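Local coordinates for protein C-X-C motif chemokine 13 (Homo sapiens, PDB 7JNY) that attracts B lymphocytes as a secreted CXC chemokine that binds the receptor CXCR5, and also binds heparin, at residues L3-T8 with I32-N37; L10-V15 with G38-E43; I27-I32 with I45-N50. All coordinates share one frame; numbering follows the deposited sequence.

Contact 1: residues L3-T8 with I32-N37; sequences LEVYYT and ILPRGN
V5 pairs with I32 in a parallel beta bridge, by which the N-terminal strand 2-5 lies along strand 27-33 as an edge strand added to the antiparallel chemokine sheet. Two backbone bonds straddle I32: its N donates to E4 O at 2.7 Å, and its O receives Y6 N at 2.9 Å. Both bonds are nearly straight, and a CA-H...O contact from V5 also reaches I32 O.

Apolar contacts divide between the two sides of this pairing. On the face that carries V5 and I32, the branched side chains suit a strand; V5 CG1 rests against P34 CD at 4.0 Å. L3 reaches the same side with CG anti to the backbone N (chi1 168°), which brings its CD1 within 3.8 Å of I32 CD1. On the other face Y6 CB packs on L33 CD2 at 3.8 Å, while R13 makes a cation-pi contact with the tyrosine ring. The pairing stops at P34, since a proline has no N-H to offer Y6 O, which lies against P34 CD instead; P34 CG lies by Y7 CD1, the side chains crossing at about a right angle. Y7 centres an inverse gamma turn that bends the chain after the strand.

Water and charge complete the polar contacts. One water bridges Y6 O and P34 O, and a second links T8 O to P34 O. E4 forms a salt bridge with R29 through OE2, and its OE1 accepts from Q31 and from the phenol: Y6 OH donates to E4 OE1 over 2.5 Å, arriving from above the carboxylate plane, 50° out of it.

Contact 2: residues L10-V15 with G38-E43; sequences LRCRCV and GCPRKE
C12 and C39 are joined by a disulfide, SG to SG 2.0 Å with chi3 97°, one of the two cystine bridges that define the chemokine fold; C14, the second cysteine of the CXC motif, pairs with C55. The tight part of the contact lies on the C14 side of this bridge. There the carboxylate of E43 faces the backbone of the CXC motif and takes one N-H on each oxygen: R13 N donates to OE1 at 2.7 Å through the syn lone pair, and C14 N to OE2 at 2.8 Å, 32° out of the carboxylate plane. C14 CB closes on the same OE2 at 3.1 Å. Glutamate suits the place because its chain, extended beyond CG, carries a forked acceptor from the start of strand 43-48 to two successive amides. Replacing the glutamate by alanine is likely to leave the R13 and C14 amides without these acceptors and the CXC loop freer to shift.

R41 holds the same end through the carbonyl of C14. R41 CG stands between the backbone N and carbonyl carbon (chi1 56°), and the extended chain beyond brings NH2 to C14 O at 3.0 Å, in the guanidinium plane. C12 SG lies 3.5 Å above one face of that group, toward its rim, while P40 CD touches the same sulfur.

The L10-R11 side is looser and wetter. L10 and R11 start their side chains away from 38-43, and two waters bridge the backbones, one from L10 O to G38 N, the other from C12 N to G38 O. G38 CA makes a CA-H...O contact with L10 O. Covalent sulfur and a buried carboxylate thus fix the CXC backbone to the 38-43 loop, and the N-H donors around E43 would be expected to stabilise its negative charge.

Contact 3: residues I27-I32 with I45-N50; sequences IDRIQI and IVWKKN
R29 lies alongside W47, both side chains pointing the same way from neighbouring strands. CB rests against W47 CB at 4.0 Å; CG then stands anti to the carbonyl carbon, and the chain bends at chi3 (-97°), which lays the guanidinium over the indole. NE passes above CD2 and CG, and CZ comes 4.0 Å from the centroid of the six-membered ring and only 9° off its normal, a cation-pi contact. R29 NH2 ends the run 3.3 Å from W47 CZ3. The guanidinium is tilted 43° to the ring instead of lying flat on it. NH1 is held by E4 of the adjacent strand 2-5, so one arginine serves both a pi face and a carboxylate.

Q31 meets the indole at its edge. W47 NE1 donates to Q31 OE1 at 3.0 Å, coming from above the amide's carbonyl plane, while Q31 NE2 is given to E4; an amide fits here because it can accept and donate at once.

These pairs sit on the central hairpin of the chemokine sheet, the antiparallel strands 27-33 and 43-48. R29 and W47 exchange backbone bonds, W47 N to R29 O short and nearly straight, R29 N to W47 O weak; Q31 and I45 do so more evenly. A classic beta bulge interrupts the ladder where D28 and R29 both face W47, and D28 N takes the stronger bond to W47 O, 2.8 Å.

On the opposite face, I27 and I30 pack beside V46, with I27 CG1 at 3.6 Å from V46 CG1, and helix 61-72 covers both isoleucines through M66. Past the bulge, K49 bends across D28, its CG 3.1 Å from D28 OD1, and its NZ, bonded to R25 O, reaches I27 O through a water.

Overall arrangement
The three contacts follow one sheet from its edge into its hairpin and out to the disulfide loops. Contacts 1 and 3 share I32 and strand 27-33, which pairs in parallel with 2-5 and antiparallel with 43-48; their centres are about 15 Å apart. Contact 2 lies in the loops that follow strand 2-5 and precede strand 43-48, its centre about 9 Å from that of contact 1 and 17 Å from that of contact 3. Along the chain the segments run 3-8, 10-15, 27-32, 32-37, 38-43, 45-50, every contact crossing the others. The N-terminal region is therefore held to the chemokine core both by strand pairing and by covalent bridging.

Contact 1: residues L3-T8 with I32-N37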
loop_
_atom_site.group_PDB
_atom_site.type_symbol
_atom_site.label_atom_id
_atom_site.label_comp_id
_atom_site.label_asym_id
_atom_site.label_seq_id
_atom_site.Cartn_x
_atom_site.Cartn_y
_atom_site.Cartn_z
ATOM N N LEU A 3 -2.929 -6.441 -4.651
ATOM C CA LEU A 3 -3.183 -5.038 -4.354
ATOM C C LEU A 3 -4.690 -4.871 -4.160
ATOM O O LEU A 3 -5.489 -5.298 -5.006
ATOM C CB LEU A 3 -2.702 -4.156 -5.492
ATOM C CG LEU A 3 -3.108 -2.691 -5.528
ATOM C CD1 LEU A 3 -2.503 -2.068 -4.296
ATOM C CD2 LEU A 3 -2.617 -2.059 -6.810
ATOM N N GLU A 4 -5.089 -4.273 -3.050
ATOM C CA GLU A 4 -6.500 -3.982 -2.795
ATOM C C GLU A 4 -6.677 -2.474 -2.664
ATOM O O GLU A 4 -5.952 -1.839 -1.885
ATOM C CB GLU A 4 -6.950 -4.664 -1.500
ATOM C CG GLU A 4 -6.989 -6.182 -1.559
ATOM C CD GLU A 4 -7.216 -6.820 -0.186
ATOM O OE1 GLU A 4 -7.521 -6.094 0.781
ATOM O OE2 GLU A 4 -7.017 -8.053 -0.068
ATOM N N VAL A 5 -7.629 -1.897 -3.407
ATOM C CA VAL A 5 -7.957 -0.479 -3.259
ATOM C C VAL A 5 -9.389 -0.381 -2.750
ATOM O O VAL A 5 -10.316 -0.880 -3.400
ATOM C CB VAL A 5 -7.782 0.299 -4.574
ATOM C CG1 VAL A 5 -7.952 1.788 -4.307
ATOM C CG2 VAL A 5 -6.434 0.030 -5.179
ATOM N N TYR A 6 -9.563 0.284 -1.611
ATOM C CA TYR A 6 -10.841 0.390 -0.922
ATOM C C TYR A 6 -11.427 1.765 -1.226
ATOM O O TYR A 6 -10.923 2.773 -0.744
ATOM C CB TYR A 6 -10.635 0.157 0.580
ATOM C CG TYR A 6 -10.431 -1.292 0.883
ATOM C CD1 TYR A 6 -9.150 -1.856 0.818
ATOM C CD2 TYR A 6 -11.504 -2.136 1.190
ATOM C CE1 TYR A 6 -8.948 -3.212 1.034
ATOM C CE2 TYR A 6 -11.298 -3.504 1.418
ATOM C CZ TYR A 6 -10.007 -4.029 1.341
ATOM O OH TYR A 6 -9.784 -5.371 1.568
ATOM N N TYR A 7 -12.479 1.808 -2.035
ATOM C CA TYR A 7 -13.145 3.067 -2.351
ATOM C C TYR A 7 -14.339 3.205 -1.417
ATOM O O TYR A 7 -15.506 3.033 -1.783
ATOM C CB TYR A 7 -13.569 3.107 -3.804
ATOM C CG TYR A 7 -12.416 2.992 -4.757
ATOM C CD1 TYR A 7 -11.703 4.110 -5.157
ATOM C CD2 TYR A 7 -12.073 1.764 -5.285
ATOM C CE1 TYR A 7 -10.659 3.994 -6.065
ATOM C CE2 TYR A 7 -11.035 1.625 -6.180
ATOM C CZ TYR A 7 -10.342 2.754 -6.563
ATOM O OH TYR A 7 -9.313 2.655 -7.459
ATOM N N THR A 8 -13.989 3.454 -0.177
ATOM C CA THR A 8 -14.893 3.518 0.954
ATOM C C THR A 8 -14.703 4.879 1.603
ATOM O O THR A 8 -13.806 5.646 1.233
ATOM C CB THR A 8 -14.572 2.372 1.916
ATOM O OG1 THR A 8 -13.146 2.334 2.147
ATOM C CG2 THR A 8 -14.976 1.049 1.301
ATOM N N ILE A 32 -4.747 -0.137 -0.241
ATOM C CA ILE A 32 -4.710 1.310 -0.419
ATOM C C ILE A 32 -6.095 1.840 -0.113
ATOM O O ILE A 32 -7.086 1.382 -0.705
ATOM C CB ILE A 32 -4.273 1.702 -1.830
ATOM C CG1 ILE A 32 -2.858 1.173 -2.070
ATOM C CG2 ILE A 32 -4.251 3.196 -2.002
ATOM C CD1 ILE A 32 -2.314 1.610 -3.358
ATOM N N LEU A 33 -6.158 2.807 0.802
ATOM C CA LEU A 33 -7.407 3.494 1.115
ATOM C C LEU A 33 -7.252 4.959 0.758
ATOM O O LEU A 33 -6.688 5.734 1.554
ATOM C CB LEU A 33 -7.737 3.310 2.589
ATOM C CG LEU A 33 -7.875 1.836 2.961
ATOM C CD1 LEU A 33 -6.643 1.424 3.708
ATOM C CD2 LEU A 33 -9.125 1.606 3.793
ATOM N N PRO A 34 -7.694 5.371 -0.428
ATOM C CA PRO A 34 -7.659 6.785 -0.766
ATOM C C PRO A 34 -8.403 7.594 0.278
ATOM O O PRO A 34 -9.343 7.129 0.915
ATOM C CB PRO A 34 -8.334 6.860 -2.132
ATOM C CG PRO A 34 -8.988 5.567 -2.342
ATOM C CD PRO A 34 -8.376 4.556 -1.442
ATOM N N ARG A 35 -7.961 8.809 0.485
ATOM C CA ARG A 35 -8.593 9.622 1.456
ATOM C C ARG A 35 -9.929 10.020 0.970
ATOM O O ARG A 35 -10.261 10.067 -0.205
ATOM C CB ARG A 35 -7.788 10.845 1.752
ATOM C CG ARG A 35 -7.563 11.739 0.615
ATOM C CD ARG A 35 -7.247 13.134 1.115
ATOM N NE ARG A 35 -6.416 13.869 0.200
ATOM C CZ ARG A 35 -6.806 14.966 -0.423
ATOM N NH1 ARG A 35 -8.019 15.456 -0.228
ATOM N NH2 ARG A 35 -5.991 15.567 -1.259
ATOM N N GLY A 36 -10.798 10.555 1.858
ATOM C CA GLY A 36 -12.129 10.947 1.515
ATOM C C GLY A 36 -12.674 11.729 2.678
ATOM O O GLY A 36 -11.921 12.373 3.427
ATOM N N ASN A 37 -13.970 11.639 2.872
ATOM C CA ASN A 37 -14.548 12.405 3.963
ATOM C C ASN A 37 -14.467 11.695 5.306
ATOM O O ASN A 37 -14.775 12.314 6.322
ATOM C CB ASN A 37 -16.006 12.721 3.707
ATOM C CG ASN A 37 -16.224 13.467 2.435
ATOM O OD1 ASN A 37 -16.917 12.987 1.536
ATOM N ND2 ASN A 37 -15.507 14.568 2.283
HETATM O O HOH W 1 -10.748 4.723 1.183
HETATM O O HOH W 2 -12.267 7.815 1.003
#

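Contact 2: residues L10-V15 with G38-E43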
loop_
_atom_site.group_PDB
_atom_site.type_symbol
_atom_site.label_atom_id
_atom_site.label_comp_id
_atom_site.label_asym_id
_atom_site.label_seq_id
_atom_site.Cartn_x
_atom_site.Cartn_y
_atom_site.Cartn_z
ATOM N N LEU A 10 -14.668 5.318 5.196
ATOM C CA LEU A 10 -14.650 5.003 6.612
ATOM C C LEU A 10 -13.576 5.830 7.302
ATOM O O LEU A 10 -12.789 6.533 6.665
ATOM C CB LEU A 10 -14.412 3.507 6.844
ATOM C CG LEU A 10 -15.484 2.585 6.231
ATOM C CD1 LEU A 10 -15.065 1.114 6.352
ATOM C CD2 LEU A 10 -16.865 2.801 6.856
ATOM N N ARG A 11 -13.593 5.761 8.627
ATOM C CA ARG A 11 -12.607 6.408 9.471
ATOM C C ARG A 11 -11.222 5.793 9.240
ATOM O O ARG A 11 -11.089 4.665 8.746
ATOM C CB ARG A 11 -13.033 6.258 10.937
ATOM C CG ARG A 11 -14.385 6.950 11.261
ATOM C CD ARG A 11 -14.868 6.713 12.704
ATOM N NE ARG A 11 -16.062 7.497 13.019
ATOM C CZ ARG A 11 -16.071 8.793 13.302
ATOM N NH1 ARG A 11 -14.952 9.486 13.404
ATOM N NH2 ARG A 11 -17.234 9.409 13.483
ATOM N N CYS A 12 -10.190 6.576 9.579
ATOM C CA CYS A 12 -8.818 6.141 9.405
ATOM C C CYS A 12 -8.560 4.835 10.159
ATOM O O CYS A 12 -9.083 4.617 11.244
ATOM C CB CYS A 12 -7.834 7.203 9.895
ATOM S SG CYS A 12 -7.942 8.792 9.096
ATOM N N ARG A 13 -7.725 3.958 9.570
ATOM C CA ARG A 13 -7.342 2.729 10.257
ATOM C C ARG A 13 -5.991 2.828 10.952
ATOM O O ARG A 13 -5.719 2.037 11.860
ATOM C CB ARG A 13 -7.274 1.538 9.279
ATOM C CG ARG A 13 -8.474 1.302 8.391
ATOM C CD ARG A 13 -8.310 -0.045 7.645
ATOM N NE ARG A 13 -9.415 -0.303 6.726
ATOM C CZ ARG A 13 -9.471 -1.323 5.878
ATOM N NH1 ARG A 13 -8.513 -2.247 5.830
ATOM N NH2 ARG A 13 -10.507 -1.417 5.050
ATOM N N CYS A 14 -5.138 3.750 10.530
ATOM C CA CYS A 14 -3.764 3.837 11.013
ATOM C C CYS A 14 -3.595 4.976 12.006
ATOM O O CYS A 14 -4.122 6.064 11.811
ATOM C CB CYS A 14 -2.805 4.031 9.850
ATOM S SG CYS A 14 -2.911 2.733 8.617
ATOM N N VAL A 15 -2.832 4.716 13.054
ATOM C CA VAL A 15 -2.487 5.719 14.053
ATOM C C VAL A 15 -1.035 6.141 13.952
ATOM O O VAL A 15 -0.600 7.024 14.697
ATOM C CB VAL A 15 -2.813 5.213 15.469
ATOM C CG1 VAL A 15 -1.822 4.135 15.873
ATOM C CG2 VAL A 15 -2.802 6.356 16.430
ATOM N N GLY A 38 -14.112 10.413 5.328
ATOM C CA GLY A 38 -14.042 9.683 6.570
ATOM C C GLY A 38 -12.650 9.741 7.180
ATOM O O GLY A 38 -12.492 9.793 8.408
ATOM N N CYS A 39 -11.637 9.730 6.320
ATOM C CA CYS A 39 -10.241 9.749 6.729
ATOM C C CYS A 39 -9.556 10.789 5.853
ATOM O O CYS A 39 -9.571 10.675 4.611
ATOM C CB CYS A 39 -9.580 8.372 6.565
ATOM S SG CYS A 39 -7.877 8.400 7.098
ATOM N N PRO A 40 -8.935 11.825 6.437
ATOM C CA PRO A 40 -8.402 12.926 5.621
ATOM C C PRO A 40 -7.026 12.663 5.034
ATOM O O PRO A 40 -6.410 13.598 4.517
ATOM C CB PRO A 40 -8.324 14.085 6.639
ATOM C CG PRO A 40 -8.011 13.375 7.928
ATOM C CD PRO A 40 -8.803 12.081 7.878
ATOM N N ARG A 41 -6.530 11.438 5.111
ATOM C CA ARG A 41 -5.237 11.076 4.532
ATOM C C ARG A 41 -5.341 9.721 3.842
ATOM O O ARG A 41 -6.088 8.835 4.277
ATOM C CB ARG A 41 -4.148 10.993 5.570
ATOM C CG ARG A 41 -4.474 10.020 6.696
ATOM C CD ARG A 41 -3.400 10.074 7.782
ATOM N NE ARG A 41 -3.731 9.277 8.958
ATOM C CZ ARG A 41 -4.492 9.699 9.962
ATOM N NH1 ARG A 41 -5.055 10.900 9.946
ATOM N NH2 ARG A 41 -4.697 8.894 11.010
ATOM N N LYS A 42 -4.575 9.565 2.769
ATOM C CA LYS A 42 -4.451 8.264 2.137
ATOM C C LYS A 42 -3.701 7.318 3.057
ATOM O O LYS A 42 -2.709 7.702 3.674
ATOM C CB LYS A 42 -3.699 8.401 0.819
ATOM C CG LYS A 42 -3.373 7.104 0.100
ATOM C CD LYS A 42 -2.884 7.517 -1.270
ATOM C CE LYS A 42 -2.494 6.331 -2.136
ATOM N NZ LYS A 42 -1.823 6.881 -3.356
ATOM N N GLU A 43 -4.183 6.083 3.170
ATOM C CA GLU A 43 -3.521 5.083 3.996
ATOM C C GLU A 43 -3.061 3.943 3.090
ATOM O O GLU A 43 -3.679 3.661 2.064
ATOM C CB GLU A 43 -4.430 4.567 5.100
ATOM C CG GLU A 43 -4.837 5.687 6.079
ATOM C CD GLU A 43 -5.534 5.155 7.323
ATOM O OE1 GLU A 43 -6.484 4.361 7.170
ATOM O OE2 GLU A 43 -5.141 5.535 8.415
HETATM O O HOH W 3 -12.640 8.286 3.980
HETATM O O HOH W 4 -10.951 9.020 10.870
#

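Contact 3: residues I27-I32 with I45-N50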
loop_
_atom_site.group_PDB
_atom_site.type_symbol
_atom_site.label_atom_id
_atom_site.label_comp_id
_atom_site.label_asym_id
_atom_site.label_seq_id
_atom_site.Cartn_x
_atom_site.Cartn_y
_atom_site.Cartn_z
ATOM N N ILE A 27 5.960 -9.204 0.929
ATOM C CA ILE A 27 4.652 -8.576 0.900
ATOM C C ILE A 27 3.648 -9.571 0.326
ATOM O O ILE A 27 3.811 -10.065 -0.800
ATOM C CB ILE A 27 4.697 -7.262 0.103
ATOM C CG1 ILE A 27 5.563 -6.247 0.835
ATOM C CG2 ILE A 27 3.313 -6.720 -0.082
ATOM C CD1 ILE A 27 5.858 -4.970 0.072
ATOM N N ASP A 28 2.622 -9.887 1.116
ATOM C CA ASP A 28 1.525 -10.723 0.648
ATOM C C ASP A 28 0.408 -9.879 0.055
ATOM O O ASP A 28 -0.187 -10.248 -0.953
ATOM C CB ASP A 28 0.914 -11.536 1.782
ATOM C CG ASP A 28 1.687 -12.798 2.078
ATOM O OD1 ASP A 28 2.383 -13.302 1.183
ATOM O OD2 ASP A 28 1.567 -13.298 3.201
ATOM N N ARG A 29 0.066 -8.768 0.702
ATOM C CA ARG A 29 -0.984 -7.896 0.206
ATOM C C ARG A 29 -0.602 -6.458 0.486
ATOM O O ARG A 29 0.013 -6.164 1.523
ATOM C CB ARG A 29 -2.326 -8.079 0.899
ATOM C CG ARG A 29 -3.038 -9.382 0.838
ATOM C CD ARG A 29 -4.475 -9.056 1.268
ATOM N NE ARG A 29 -4.667 -9.338 2.687
ATOM C CZ ARG A 29 -5.785 -9.109 3.364
ATOM N NH1 ARG A 29 -6.844 -8.555 2.792
ATOM N NH2 ARG A 29 -5.845 -9.447 4.646
ATOM N N ILE A 30 -1.087 -5.556 -0.363
ATOM C CA ILE A 30 -1.029 -4.121 -0.085
ATOM C C ILE A 30 -2.438 -3.556 -0.199
ATOM O O ILE A 30 -3.115 -3.777 -1.206
ATOM C CB ILE A 30 -0.098 -3.387 -1.052
ATOM C CG1 ILE A 30 1.349 -3.832 -0.864
ATOM C CG2 ILE A 30 -0.217 -1.896 -0.861
ATOM C CD1 ILE A 30 2.169 -3.617 -2.110
ATOM N N GLN A 31 -2.871 -2.797 0.806
ATOM C CA GLN A 31 -4.214 -2.237 0.822
ATOM C C GLN A 31 -4.095 -0.730 0.740
ATOM O O GLN A 31 -3.408 -0.112 1.565
ATOM C CB GLN A 31 -4.955 -2.611 2.096
ATOM C CG GLN A 31 -5.154 -4.096 2.261
ATOM C CD GLN A 31 -5.884 -4.404 3.530
ATOM O OE1 GLN A 31 -5.597 -3.816 4.570
ATOM N NE2 GLN A 31 -6.808 -5.352 3.475
ATOM N N ILE A 32 -4.747 -0.137 -0.241
ATOM C CA ILE A 32 -4.710 1.310 -0.419
ATOM C C ILE A 32 -6.095 1.840 -0.113
ATOM O O ILE A 32 -7.086 1.382 -0.705
ATOM C CB ILE A 32 -4.273 1.702 -1.830
ATOM C CG1 ILE A 32 -2.858 1.173 -2.070
ATOM C CG2 ILE A 32 -4.251 3.196 -2.002
ATOM C CD1 ILE A 32 -2.314 1.610 -3.358
ATOM N N ILE A 45 -1.610 0.019 3.715
ATOM C CA ILE A 45 -1.363 -1.012 4.716
ATOM C C ILE A 45 -0.710 -2.211 4.030
ATOM O O ILE A 45 -1.258 -2.757 3.065
ATOM C CB ILE A 45 -2.652 -1.421 5.425
ATOM C CG1 ILE A 45 -3.298 -0.158 6.044
ATOM C CG2 ILE A 45 -2.353 -2.459 6.469
ATOM C CD1 ILE A 45 -4.653 -0.398 6.628
ATOM N N VAL A 46 0.446 -2.616 4.519
ATOM C CA VAL A 46 1.223 -3.710 3.917
ATOM C C VAL A 46 1.124 -4.944 4.798
ATOM O O VAL A 46 1.483 -4.910 5.989
ATOM C CB VAL A 46 2.690 -3.309 3.712
ATOM C CG1 VAL A 46 3.490 -4.510 3.169
ATOM C CG2 VAL A 46 2.784 -2.120 2.777
ATOM N N TRP A 47 0.652 -6.043 4.210
ATOM C CA TRP A 47 0.543 -7.318 4.916
ATOM C C TRP A 47 1.761 -8.147 4.589
ATOM O O TRP A 47 1.913 -8.604 3.451
ATOM C CB TRP A 47 -0.724 -8.064 4.524
ATOM C CG TRP A 47 -1.903 -7.339 4.955
ATOM C CD1 TRP A 47 -2.265 -6.079 4.585
ATOM C CD2 TRP A 47 -2.861 -7.779 5.902
ATOM N NE1 TRP A 47 -3.427 -5.721 5.219
ATOM C CE2 TRP A 47 -3.810 -6.749 6.040
ATOM C CE3 TRP A 47 -3.023 -8.957 6.643
ATOM C CZ2 TRP A 47 -4.909 -6.858 6.888
ATOM C CZ3 TRP A 47 -4.113 -9.065 7.482
ATOM C CH2 TRP A 47 -5.043 -8.020 7.600
ATOM N N LYS A 48 2.607 -8.358 5.588
ATOM C CA LYS A 48 3.880 -9.024 5.371
ATOM C C LYS A 48 3.768 -10.527 5.575
ATOM O O LYS A 48 2.857 -11.032 6.236
ATOM C CB LYS A 48 4.965 -8.445 6.285
ATOM C CG LYS A 48 5.399 -7.056 5.826
ATOM C CD LYS A 48 6.255 -6.289 6.831
ATOM C CE LYS A 48 7.507 -7.028 7.287
ATOM N NZ LYS A 48 8.238 -6.211 8.305
ATOM N N LYS A 49 4.725 -11.250 4.975
ATOM C CA LYS A 49 4.621 -12.696 4.981
ATOM C C LYS A 49 4.717 -13.250 6.390
ATOM O O LYS A 49 4.090 -14.269 6.689
ATOM C CB LYS A 49 5.691 -13.296 4.066
ATOM C CG LYS A 49 5.081 -13.549 2.693
ATOM C CD LYS A 49 6.080 -13.802 1.595
ATOM C CE LYS A 49 5.333 -14.114 0.304
ATOM N NZ LYS A 49 5.965 -13.495 -0.893
ATOM N N ASN A 50 5.433 -12.573 7.279
ATOM C CA ASN A 50 5.514 -12.986 8.671
ATOM C C ASN A 50 4.288 -12.553 9.493
ATOM O O ASN A 50 4.340 -12.639 10.721
ATOM C CB ASN A 50 6.811 -12.447 9.285
ATOM C CG ASN A 50 6.791 -10.945 9.514
ATOM O OD1 ASN A 50 5.771 -10.281 9.335
ATOM N ND2 ASN A 50 7.954 -10.395 9.858
HETATM O O HOH W 5 4.898 -11.420 -2.713
#